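Local coordinates for C2 domain protein (PDB 7DF2) that binds three calcium ions in its C2 domain and is found specifically in tardigrades, its wider role being undefined, at residues Glu44-Arg49 against Glu109-Ile114; Lys125-Val130 against Asn145-Ile150; Ser167-Cys172 against Tyr183-Trp188. All blocks are in the same frame, centred on the assembly; numbering follows the deposited sequence. Where two conformers were deposited one is given.

Contact 1. Residues Glu44-Arg49 against Glu109-Ile114; sequences EMNVVR and EIDKTI. With GLC (alpha-D-glucopyranose), chain B.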
loop_
_atom_site.group_PDB
_atom_site.type_symbol
_atom_site.label_atom_id
_atom_site.label_comp_id
_atom_site.label_asym_id
_atom_site.label_seq_id
_atom_site.Cartn_x
_atom_site.Cartn_y
_atom_site.Cartn_z
ATOM N N GLU A 44 8.970 0.571 -5.786
ATOM C CA GLU A 44 8.530 1.816 -5.166
ATOM C C GLU A 44 7.016 1.873 -5.222
ATOM O O GLU A 44 6.415 1.565 -6.259
ATOM C CB GLU A 44 9.137 3.036 -5.866
ATOM C CG GLU A 44 10.660 3.030 -5.848
ATOM C CD GLU A 44 11.249 4.275 -6.489
ATOM O OE1 GLU A 44 10.475 5.129 -6.989
ATOM O OE2 GLU A 44 12.486 4.393 -6.507
ATOM N N MET A 45 6.404 2.237 -4.098
ATOM C CA MET A 45 4.957 2.345 -3.977
ATOM C C MET A 45 4.619 3.775 -3.589
ATOM O O MET A 45 5.021 4.246 -2.519
ATOM C CB MET A 45 4.430 1.359 -2.938
ATOM C CG MET A 45 2.972 1.560 -2.529
ATOM S SD MET A 45 2.584 0.336 -1.249
ATOM C CE MET A 45 0.936 0.876 -0.772
ATOM N N ASN A 46 3.908 4.468 -4.471
ATOM C CA ASN A 46 3.517 5.859 -4.273
ATOM C C ASN A 46 2.037 5.882 -3.916
ATOM O O ASN A 46 1.191 5.488 -4.729
ATOM C CB ASN A 46 3.795 6.654 -5.547
ATOM C CG ASN A 46 3.395 8.121 -5.465
ATOM O OD1 ASN A 46 2.924 8.681 -6.463
ATOM N ND2 ASN A 46 3.655 8.774 -4.330
ATOM N N VAL A 47 1.725 6.317 -2.700
ATOM C CA VAL A 47 0.339 6.476 -2.273
ATOM C C VAL A 47 -0.068 7.904 -2.608
ATOM O O VAL A 47 0.394 8.860 -1.981
ATOM C CB VAL A 47 0.170 6.159 -0.785
ATOM C CG1 VAL A 47 -1.269 6.451 -0.334
ATOM C CG2 VAL A 47 0.533 4.699 -0.550
ATOM N N VAL A 48 -0.919 8.048 -3.626
ATOM C CA VAL A 48 -1.208 9.361 -4.183
ATOM C C VAL A 48 -2.241 10.090 -3.338
ATOM O O VAL A 48 -2.008 11.206 -2.863
ATOM C CB VAL A 48 -1.677 9.226 -5.643
ATOM C CG1 VAL A 48 -2.016 10.597 -6.217
ATOM C CG2 VAL A 48 -0.588 8.507 -6.475
ATOM N N ARG A 49 -3.391 9.457 -3.125
ATOM C CA ARG A 49 -4.442 10.067 -2.326
ATOM C C ARG A 49 -5.414 8.981 -1.897
ATOM O O ARG A 49 -5.413 7.871 -2.434
ATOM C CB ARG A 49 -5.157 11.178 -3.100
ATOM C CG ARG A 49 -5.848 10.693 -4.349
ATOM C CD ARG A 49 -6.555 11.855 -5.046
ATOM N NE ARG A 49 -7.313 11.336 -6.174
ATOM C CZ ARG A 49 -6.773 10.975 -7.331
ATOM N NH1 ARG A 49 -5.459 11.095 -7.524
ATOM N NH2 ARG A 49 -7.548 10.495 -8.295
ATOM N N GLU A 109 -5.072 14.191 0.226
ATOM C CA GLU A 109 -3.921 14.206 -0.672
ATOM C C GLU A 109 -2.679 13.801 0.103
ATOM O O GLU A 109 -2.390 14.376 1.153
ATOM C CB GLU A 109 -3.746 15.591 -1.280
ATOM C CG GLU A 109 -4.969 16.032 -2.075
ATOM C CD GLU A 109 -5.084 15.304 -3.401
ATOM O OE1 GLU A 109 -4.057 14.783 -3.894
ATOM O OE2 GLU A 109 -6.197 15.254 -3.958
ATOM N N ILE A 110 -1.944 12.815 -0.418
ATOM C CA ILE A 110 -0.910 12.149 0.372
ATOM C C ILE A 110 0.457 12.278 -0.288
ATOM O O ILE A 110 1.371 12.863 0.299
ATOM C CB ILE A 110 -1.277 10.668 0.601
ATOM C CG1 ILE A 110 -2.581 10.564 1.410
ATOM C CG2 ILE A 110 -0.175 9.926 1.345
ATOM C CD1 ILE A 110 -3.148 9.190 1.430
ATOM N N ASP A 111 0.604 11.716 -1.489
ATOM C CA ASP A 111 1.863 11.677 -2.259
ATOM C C ASP A 111 3.079 11.365 -1.390
ATOM O O ASP A 111 4.070 12.098 -1.371
ATOM C CB ASP A 111 2.098 12.969 -3.053
ATOM C CG ASP A 111 3.237 12.813 -4.099
ATOM O OD1 ASP A 111 3.444 11.671 -4.575
ATOM O OD2 ASP A 111 3.936 13.809 -4.452
ATOM N N LYS A 112 3.009 10.238 -0.685
ATOM C CA LYS A 112 4.180 9.694 -0.002
ATOM C C LYS A 112 4.582 8.381 -0.663
ATOM O O LYS A 112 3.773 7.707 -1.309
ATOM C CB LYS A 112 3.917 9.462 1.498
ATOM C CG LYS A 112 3.308 10.638 2.256
ATOM C CD LYS A 112 4.245 11.850 2.314
ATOM C CE LYS A 112 3.810 12.878 3.386
ATOM N NZ LYS A 112 4.582 14.153 3.230
ATOM N N THR A 113 5.850 8.003 -0.485
ATOM C CA THR A 113 6.392 6.866 -1.221
ATOM C C THR A 113 7.238 6.003 -0.297
ATOM O O THR A 113 7.992 6.533 0.526
ATOM C CB THR A 113 7.234 7.357 -2.411
ATOM O OG1 THR A 113 6.404 8.140 -3.270
ATOM C CG2 THR A 113 7.808 6.190 -3.208
ATOM N N ILE A 114 7.093 4.675 -0.424
ATOM C CA ILE A 114 7.931 3.722 0.296
ATOM C C ILE A 114 8.538 2.764 -0.721
ATOM O O ILE A 114 8.094 2.673 -1.869
ATOM C CB ILE A 114 7.157 2.950 1.390
ATOM C CG1 ILE A 114 5.999 2.160 0.793
ATOM C CG2 ILE A 114 6.622 3.919 2.468
ATOM C CD1 ILE A 114 5.323 1.238 1.826
HETATM C C1 GLC B . -3.523 17.145 -8.773
HETATM C C2 GLC B . -4.892 17.050 -8.086
HETATM C C3 GLC B . -4.940 15.935 -7.034
HETATM C C4 GLC B . -4.287 14.651 -7.551
HETATM C C5 GLC B . -2.989 14.960 -8.296
HETATM C C6 GLC B . -2.346 13.698 -8.856
HETATM O O2 GLC B . -5.272 18.283 -7.509
HETATM O O3 GLC B . -6.284 15.669 -6.674
HETATM O O4 GLC B . -4.035 13.739 -6.493
HETATM O O5 GLC B . -3.253 15.887 -9.334
HETATM O O6 GLC B . -0.959 13.772 -8.614
HETATM O O HOH W 1 -1.260 13.885 -4.199
#

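Contact 2. Residues Lys125-Val130 against Asn145-Ile150; sequences KIAMRV and NYKCHI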
loop_
_atom_site.group_PDB
_atom_site.type_symbol
_atom_site.label_atom_id
_atom_site.label_comp_id
_atom_site.label_asym_id
_atom_site.label_seq_id
_atom_site.Cartn_x
_atom_site.Cartn_y
_atom_site.Cartn_z
ATOM N N LYS A 125 3.524 -12.289 -7.575
ATOM C CA LYS A 125 2.584 -11.237 -7.205
ATOM C C LYS A 125 3.142 -10.479 -6.014
ATOM O O LYS A 125 3.586 -11.093 -5.040
ATOM C CB LYS A 125 1.215 -11.823 -6.831
ATOM C CG LYS A 125 0.252 -11.964 -7.985
ATOM C CD LYS A 125 -1.183 -11.908 -7.504
ATOM C CE LYS A 125 -1.496 -13.069 -6.595
ATOM N NZ LYS A 125 -2.960 -13.224 -6.446
ATOM N N ILE A 126 3.095 -9.151 -6.074
ATOM C CA ILE A 126 3.462 -8.306 -4.945
ATOM C C ILE A 126 2.244 -7.476 -4.574
ATOM O O ILE A 126 1.664 -6.798 -5.430
ATOM C CB ILE A 126 4.659 -7.400 -5.281
ATOM C CG1 ILE A 126 5.908 -8.249 -5.534
ATOM C CG2 ILE A 126 4.916 -6.389 -4.172
ATOM C CD1 ILE A 126 7.084 -7.454 -6.055
ATOM N N ALA A 127 1.859 -7.527 -3.309
ATOM C CA ALA A 127 0.652 -6.855 -2.842
ATOM C C ALA A 127 1.019 -5.507 -2.239
ATOM O O ALA A 127 1.713 -5.447 -1.219
ATOM C CB ALA A 127 -0.082 -7.712 -1.819
ATOM N N MET A 128 0.561 -4.433 -2.869
ATOM C CA MET A 128 0.592 -3.122 -2.231
ATOM C C MET A 128 -0.548 -3.084 -1.219
ATOM O O MET A 128 -1.707 -3.302 -1.590
ATOM C CB MET A 128 0.442 -2.020 -3.275
ATOM C CG MET A 128 1.628 -1.942 -4.225
ATOM S SD MET A 128 1.465 -0.578 -5.389
ATOM C CE MET A 128 0.293 -1.216 -6.576
ATOM N N ARG A 129 -0.220 -2.872 0.057
ATOM C CA ARG A 129 -1.200 -2.919 1.140
ATOM C C ARG A 129 -1.301 -1.540 1.775
ATOM O O ARG A 129 -0.279 -0.918 2.077
ATOM C CB ARG A 129 -0.818 -3.956 2.206
ATOM C CG ARG A 129 -0.880 -5.399 1.729
ATOM C CD ARG A 129 -0.719 -6.346 2.914
ATOM N NE ARG A 129 -0.755 -7.739 2.485
ATOM C CZ ARG A 129 -1.861 -8.472 2.410
ATOM N NH1 ARG A 129 -3.042 -7.951 2.737
ATOM N NH2 ARG A 129 -1.785 -9.733 2.008
ATOM N N VAL A 130 -2.530 -1.066 1.990
ATOM C CA VAL A 130 -2.775 0.180 2.707
ATOM C C VAL A 130 -3.886 -0.072 3.712
ATOM O O VAL A 130 -4.873 -0.750 3.404
ATOM C CB VAL A 130 -3.175 1.340 1.765
ATOM C CG1 VAL A 130 -3.543 2.595 2.564
ATOM C CG2 VAL A 130 -2.052 1.663 0.782
ATOM N N ASN A 145 -9.196 -1.527 4.554
ATOM C CA ASN A 145 -7.957 -2.096 4.038
ATOM C C ASN A 145 -8.036 -2.100 2.513
ATOM O O ASN A 145 -9.103 -2.328 1.934
ATOM C CB ASN A 145 -7.736 -3.525 4.547
ATOM C CG ASN A 145 -7.557 -3.606 6.058
ATOM O OD1 ASN A 145 -7.020 -2.698 6.684
ATOM N ND2 ASN A 145 -7.991 -4.717 6.644
ATOM N N TYR A 146 -6.902 -1.856 1.861
ATOM C CA TYR A 146 -6.834 -1.771 0.407
ATOM C C TYR A 146 -5.668 -2.628 -0.058
ATOM O O TYR A 146 -4.576 -2.521 0.499
ATOM C CB TYR A 146 -6.633 -0.311 -0.054
ATOM C CG TYR A 146 -7.588 0.678 0.564
ATOM C CD1 TYR A 146 -7.358 1.197 1.840
ATOM C CD2 TYR A 146 -8.708 1.118 -0.131
ATOM C CE1 TYR A 146 -8.233 2.099 2.413
ATOM C CE2 TYR A 146 -9.597 2.029 0.435
ATOM C CZ TYR A 146 -9.359 2.513 1.704
ATOM O OH TYR A 146 -10.242 3.414 2.272
ATOM N N LYS A 147 -5.894 -3.483 -1.055
ATOM C CA LYS A 147 -4.826 -4.324 -1.593
ATOM C C LYS A 147 -4.891 -4.324 -3.109
ATOM O O LYS A 147 -5.953 -4.564 -3.693
ATOM C CB LYS A 147 -4.916 -5.762 -1.065
ATOM C CG LYS A 147 -3.826 -6.692 -1.596
ATOM C CD LYS A 147 -3.831 -8.031 -0.865
ATOM C CE LYS A 147 -4.917 -8.956 -1.410
ATOM N NZ LYS A 147 -4.954 -10.253 -0.672
ATOM N N CYS A 148 -3.740 -4.076 -3.723
ATOM C CA CYS A 148 -3.554 -3.970 -5.161
ATOM C C CYS A 148 -2.332 -4.804 -5.515
ATOM O O CYS A 148 -1.304 -4.701 -4.837
ATOM C CB CYS A 148 -3.342 -2.504 -5.548
ATOM S SG CYS A 148 -3.071 -2.167 -7.258
ATOM N N HIS A 149 -2.429 -5.639 -6.550
ATOM C CA HIS A 149 -1.314 -6.508 -6.898
ATOM C C HIS A 149 -0.462 -5.960 -8.034
ATOM O O HIS A 149 -0.975 -5.442 -9.027
ATOM C CB HIS A 149 -1.836 -7.889 -7.290
ATOM C CG HIS A 149 -2.478 -8.626 -6.159
ATOM N ND1 HIS A 149 -1.813 -8.895 -4.983
ATOM C CD2 HIS A 149 -3.717 -9.150 -6.025
ATOM C CE1 HIS A 149 -2.619 -9.556 -4.170
ATOM N NE2 HIS A 149 -3.779 -9.724 -4.780
ATOM N N ILE A 150 0.846 -6.109 -7.892
ATOM C CA ILE A 150 1.786 -5.901 -8.983
ATOM C C ILE A 150 2.113 -7.269 -9.562
ATOM O O ILE A 150 2.458 -8.197 -8.819
ATOM C CB ILE A 150 3.058 -5.187 -8.495
ATOM C CG1 ILE A 150 2.730 -3.809 -7.911
ATOM C CG2 ILE A 150 4.075 -5.065 -9.619
ATOM C CD1 ILE A 150 3.814 -3.296 -6.969
HETATM O O HOH W 2 -5.423 -9.407 1.925
#

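Contact 3. Residues Ser167-Cys172 against Tyr183-Trp188; sequences SPEIAC and YLRYRW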
loop_
_atom_site.group_PDB
_atom_site.type_symbol
_atom_site.label_atom_id
_atom_site.label_comp_id
_atom_site.label_asym_id
_atom_site.label_seq_id
_atom_site.Cartn_x
_atom_site.Cartn_y
_atom_site.Cartn_z
ATOM N N SER A 167 3.846 3.528 -13.005
ATOM C CA SER A 167 2.583 3.052 -13.517
ATOM C C SER A 167 1.591 4.214 -13.572
ATOM O O SER A 167 1.798 5.254 -12.940
ATOM C CB SER A 167 2.036 1.948 -12.625
ATOM O OG SER A 167 1.554 2.548 -11.422
ATOM N N PRO A 168 0.497 4.064 -14.315
ATOM C CA PRO A 168 -0.606 5.014 -14.167
ATOM C C PRO A 168 -1.172 4.926 -12.757
ATOM O O PRO A 168 -0.940 3.964 -12.020
ATOM C CB PRO A 168 -1.629 4.548 -15.212
ATOM C CG PRO A 168 -1.303 3.112 -15.434
ATOM C CD PRO A 168 0.194 3.020 -15.309
ATOM N N GLU A 169 -1.881 5.977 -12.362
ATOM C CA GLU A 169 -2.593 5.914 -11.097
ATOM C C GLU A 169 -3.560 4.739 -11.134
ATOM O O GLU A 169 -4.230 4.490 -12.142
ATOM C CB GLU A 169 -3.320 7.235 -10.812
ATOM C CG GLU A 169 -2.360 8.404 -10.530
ATOM C CD GLU A 169 -3.054 9.627 -9.948
ATOM O OE1 GLU A 169 -4.268 9.555 -9.701
ATOM O OE2 GLU A 169 -2.380 10.661 -9.738
ATOM N N ILE A 170 -3.573 3.970 -10.053
ATOM C CA ILE A 170 -4.446 2.805 -9.903
ATOM C C ILE A 170 -5.466 3.101 -8.815
ATOM O O ILE A 170 -5.094 3.454 -7.689
ATOM C CB ILE A 170 -3.639 1.545 -9.546
ATOM C CG1 ILE A 170 -2.554 1.277 -10.599
ATOM C CG2 ILE A 170 -4.572 0.343 -9.308
ATOM C CD1 ILE A 170 -1.438 0.376 -10.111
ATOM N N ALA A 171 -6.750 2.922 -9.134
ATOM C CA ALA A 171 -7.837 3.196 -8.193
ATOM C C ALA A 171 -8.116 1.914 -7.429
ATOM O O ALA A 171 -8.868 1.049 -7.889
ATOM C CB ALA A 171 -9.081 3.690 -8.922
ATOM N N CYS A 172 -7.525 1.794 -6.248
ATOM C CA CYS A 172 -7.538 0.554 -5.489
ATOM C C CYS A 172 -8.725 0.549 -4.537
ATOM O O CYS A 172 -8.777 1.365 -3.611
ATOM C CB CYS A 172 -6.243 0.408 -4.698
ATOM S SG CYS A 172 -6.054 -1.229 -4.089
ATOM N N TYR A 183 -5.557 5.715 -4.243
ATOM C CA TYR A 183 -4.962 5.815 -5.563
ATOM C C TYR A 183 -3.474 5.566 -5.425
ATOM O O TYR A 183 -2.808 6.225 -4.618
ATOM C CB TYR A 183 -5.246 7.173 -6.191
ATOM C CG TYR A 183 -6.720 7.315 -6.497
ATOM C CD1 TYR A 183 -7.612 7.668 -5.501
ATOM C CD2 TYR A 183 -7.217 7.037 -7.765
ATOM C CE1 TYR A 183 -8.991 7.760 -5.761
ATOM C CE2 TYR A 183 -8.581 7.139 -8.040
ATOM C CZ TYR A 183 -9.457 7.504 -7.029
ATOM O OH TYR A 183 -10.809 7.612 -7.277
ATOM N N LEU A 184 -2.972 4.601 -6.192
ATOM C CA LEU A 184 -1.606 4.108 -6.053
ATOM C C LEU A 184 -0.869 4.187 -7.380
ATOM O O LEU A 184 -1.476 4.120 -8.452
ATOM C CB LEU A 184 -1.586 2.650 -5.580
ATOM C CG LEU A 184 -2.294 2.357 -4.266
ATOM C CD1 LEU A 184 -2.299 0.859 -3.997
ATOM C CD2 LEU A 184 -1.588 3.118 -3.142
ATOM N N ARG A 185 0.455 4.312 -7.295
ATOM C CA ARG A 185 1.334 4.101 -8.441
ATOM C C ARG A 185 2.506 3.256 -7.981
ATOM O O ARG A 185 2.891 3.298 -6.810
ATOM C CB ARG A 185 1.898 5.409 -9.010
ATOM C CG ARG A 185 0.888 6.426 -9.450
ATOM C CD ARG A 185 1.594 7.551 -10.194
ATOM N NE ARG A 185 2.647 8.198 -9.409
ATOM C CZ ARG A 185 3.573 8.997 -9.935
ATOM N NH1 ARG A 185 3.582 9.223 -11.251
ATOM N NH2 ARG A 185 4.493 9.566 -9.159
ATOM N N TYR A 186 3.122 2.530 -8.911
ATOM C CA TYR A 186 4.323 1.802 -8.546
ATOM C C TYR A 186 5.346 1.902 -9.660
ATOM O O TYR A 186 5.022 2.198 -10.814
ATOM C CB TYR A 186 4.040 0.324 -8.242
ATOM C CG TYR A 186 3.668 -0.489 -9.457
ATOM C CD1 TYR A 186 2.350 -0.570 -9.883
ATOM C CD2 TYR A 186 4.637 -1.196 -10.173
ATOM C CE1 TYR A 186 1.999 -1.322 -11.006
ATOM C CE2 TYR A 186 4.298 -1.945 -11.291
ATOM C CZ TYR A 186 2.979 -2.007 -11.698
ATOM O OH TYR A 186 2.646 -2.754 -12.803
ATOM N N ARG A 187 6.606 1.703 -9.260
ATOM C CA ARG A 187 7.746 1.501 -10.147
ATOM C C ARG A 187 8.484 0.251 -9.691
ATOM O O ARG A 187 8.454 -0.106 -8.510
ATOM C CB ARG A 187 8.735 2.695 -10.127
ATOM C CG ARG A 187 8.313 3.884 -10.951
ATOM C CD ARG A 187 9.469 4.804 -11.325
ATOM N NE ARG A 187 10.358 5.092 -10.200
ATOM C CZ ARG A 187 11.621 5.491 -10.337
ATOM N NH1 ARG A 187 12.136 5.643 -11.550
ATOM N NH2 ARG A 187 12.371 5.738 -9.270
ATOM N N TRP A 188 9.171 -0.410 -10.621
ATOM C CA TRP A 188 10.110 -1.426 -10.179
ATOM C C TRP A 188 11.176 -1.617 -11.244
ATOM O O TRP A 188 10.925 -1.439 -12.441
ATOM C CB TRP A 188 9.441 -2.765 -9.822
ATOM C CG TRP A 188 8.573 -3.422 -10.861
ATOM C CD1 TRP A 188 8.146 -2.905 -12.056
ATOM C CD2 TRP A 188 8.023 -4.733 -10.771
ATOM N NE1 TRP A 188 7.353 -3.826 -12.711
ATOM C CE2 TRP A 188 7.272 -4.957 -11.942
ATOM C CE3 TRP A 188 8.104 -5.749 -9.817
ATOM C CZ2 TRP A 188 6.601 -6.156 -12.178
ATOM C CZ3 TRP A 188 7.431 -6.939 -10.053
ATOM C CH2 TRP A 188 6.693 -7.129 -11.223
HETATM O O HOH W 3 1.811 7.991 -13.389
#

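Contact 1. Residues Glu44-Arg49 against Glu109-Ile114
Strands E44-R49 and E109-I114 run antiparallel, 170° between their directions, and hydrogen-bonded pairs join M45 to I114 and V47 to K112. V47 is opposed by two residues, D111 and K112: a G1 beta bulge. D111 has a positive phi of 42°, and the register moves by one before R49 pairs with E109. At the bulge V48 O accepts I110 N at 2.9 Å and D111 N at 3.0 Å, both from the same face of its plane.

The N46 side chain reaches across the strands because its CG lies anti to the backbone N (chi1 179°). N46 ND2 donates to D111 OD1 at 2.9 Å, close to the amide plane. N46 ND2 also donates to K112 O at 3.2 Å, coming from above that carbonyl plane. N46 OD1 is bonded to R185 NE, so both ends of the amide are held. On the other face V47 CG1 packs on I110 CD1 at 3.8 Å.

R49 and E109 run alongside each other. The glucose O4 donates to E109 OE1 at 2.8 Å and its O3 to E109 OE2 at 2.7 Å. R49 NH1 gives the glucose O4 a weak bond of 3.2 Å, while its salt bridge is to E169. A water donates to both V48 O and E109 OE1. The E109 carboxylate thus takes up two sugar hydroxyls beside the bulge.

Contact 2. Residues Lys125-Val130 against Asn145-Ile150
M128 faces C148 and I150 across the antiparallel strand pair I126-V130 and N145-I150. Its backbone exchanges two hydrogen bonds with C148. The M128 CB lies 3.6 Å from C148 O. M128 CG meets I150 CD1 at 3.8 Å, and M128 SD touches the same methyl at 3.9 Å. The chain then bends at chi3 (-77°), which brings M128 CE to I150 CG1 at 3.8 Å and, in one C148 conformer, to C148 SG at 3.6 Å. M128 and I150 stand roughly perpendicular.

A127, R129, K147 and H149 point to the other face. K125 CD sits over one face of the H149 ring, 3.9 Å from its centroid, a CH-pi contact. A127 CB is 3.8 Å from H149 ND1. An alanine in place of H149 would probably leave K125 CD without the ring face it packs on and open a gap beside the A127 methyl. K147 CD lies over one face of the R129 guanidinium, 3.7 Å from R129 NH1. A water accepts from R129 NH1 and K147 NZ. D77 pairs with R129, and P81 O takes a bond from K147.

Strands 41-51 and 181-190 cover the M128 face: M128 packs on M45, C148 on L184, and I150 on Y186 and W188. Strand 70-77 pairs with 121-136.

Contact 3. Residues Ser167-Cys172 against Tyr183-Trp188
This is a beta hairpin of the C2 domain: strand 170-173 forms one edge of a four-stranded antiparallel sheet, paired with 181-190. The pairing is regular at I170 and L184, which exchange two backbone hydrogen bonds. Before it, S167 reaches the partner strand from a loop. S167 N donates to Y186 O at 2.8 Å. S167 OG accepts Y186 N at 3.0 Å and donates to P168 O at 2.9 Å. At chi1 74° this OG stands between the backbone N and the carbonyl carbon, and it takes the Y186 N-H that a backbone carbonyl takes in regular pairing.

The Y186 ring is gripped from two directions. S167 CB lies over one face, 4.0 Å from the ring centroid. I170 CD1 meets the edge, 3.9 Å from Y186 CD1. On the opposite face of the sheet, A171 CB touches Y183 CE2 at 3.6 Å.

E169 and R185 meet through their aliphatic parts. Their charged ends go to R49 and N46 instead. E169 also touches the bound glucose, and W166 makes a cation-pi contact with the R185 guanidinium. In the plane of that group, a water accepts R185 NH1 at 3.0 Å and donates to S167 O at 2.8 Å.

In the fold
The contacts follow one another along the chain without overlap. Contacts 1 and 3 share one four-stranded sheet, in the order 107-119, 41-51, 181-190, 170-173, and their centres are about 9 Å apart. Strands 41-51 and 181-190 join them directly. Contact 2 belongs to the other sheet, its centre about 13 Å from contact 1 and 10 Å from contact 3. Side chains pack between the sheets, V47 against V130 among them, as expected of a C2 beta sandwich. C148 and C172 are a disulfide pair seen in a structure of this protein, though in one C148 conformer C148 SG stands 4.5 Å from C172 SG, unbonded. Contacts 1 and 3 both supply glycan-pocket residues.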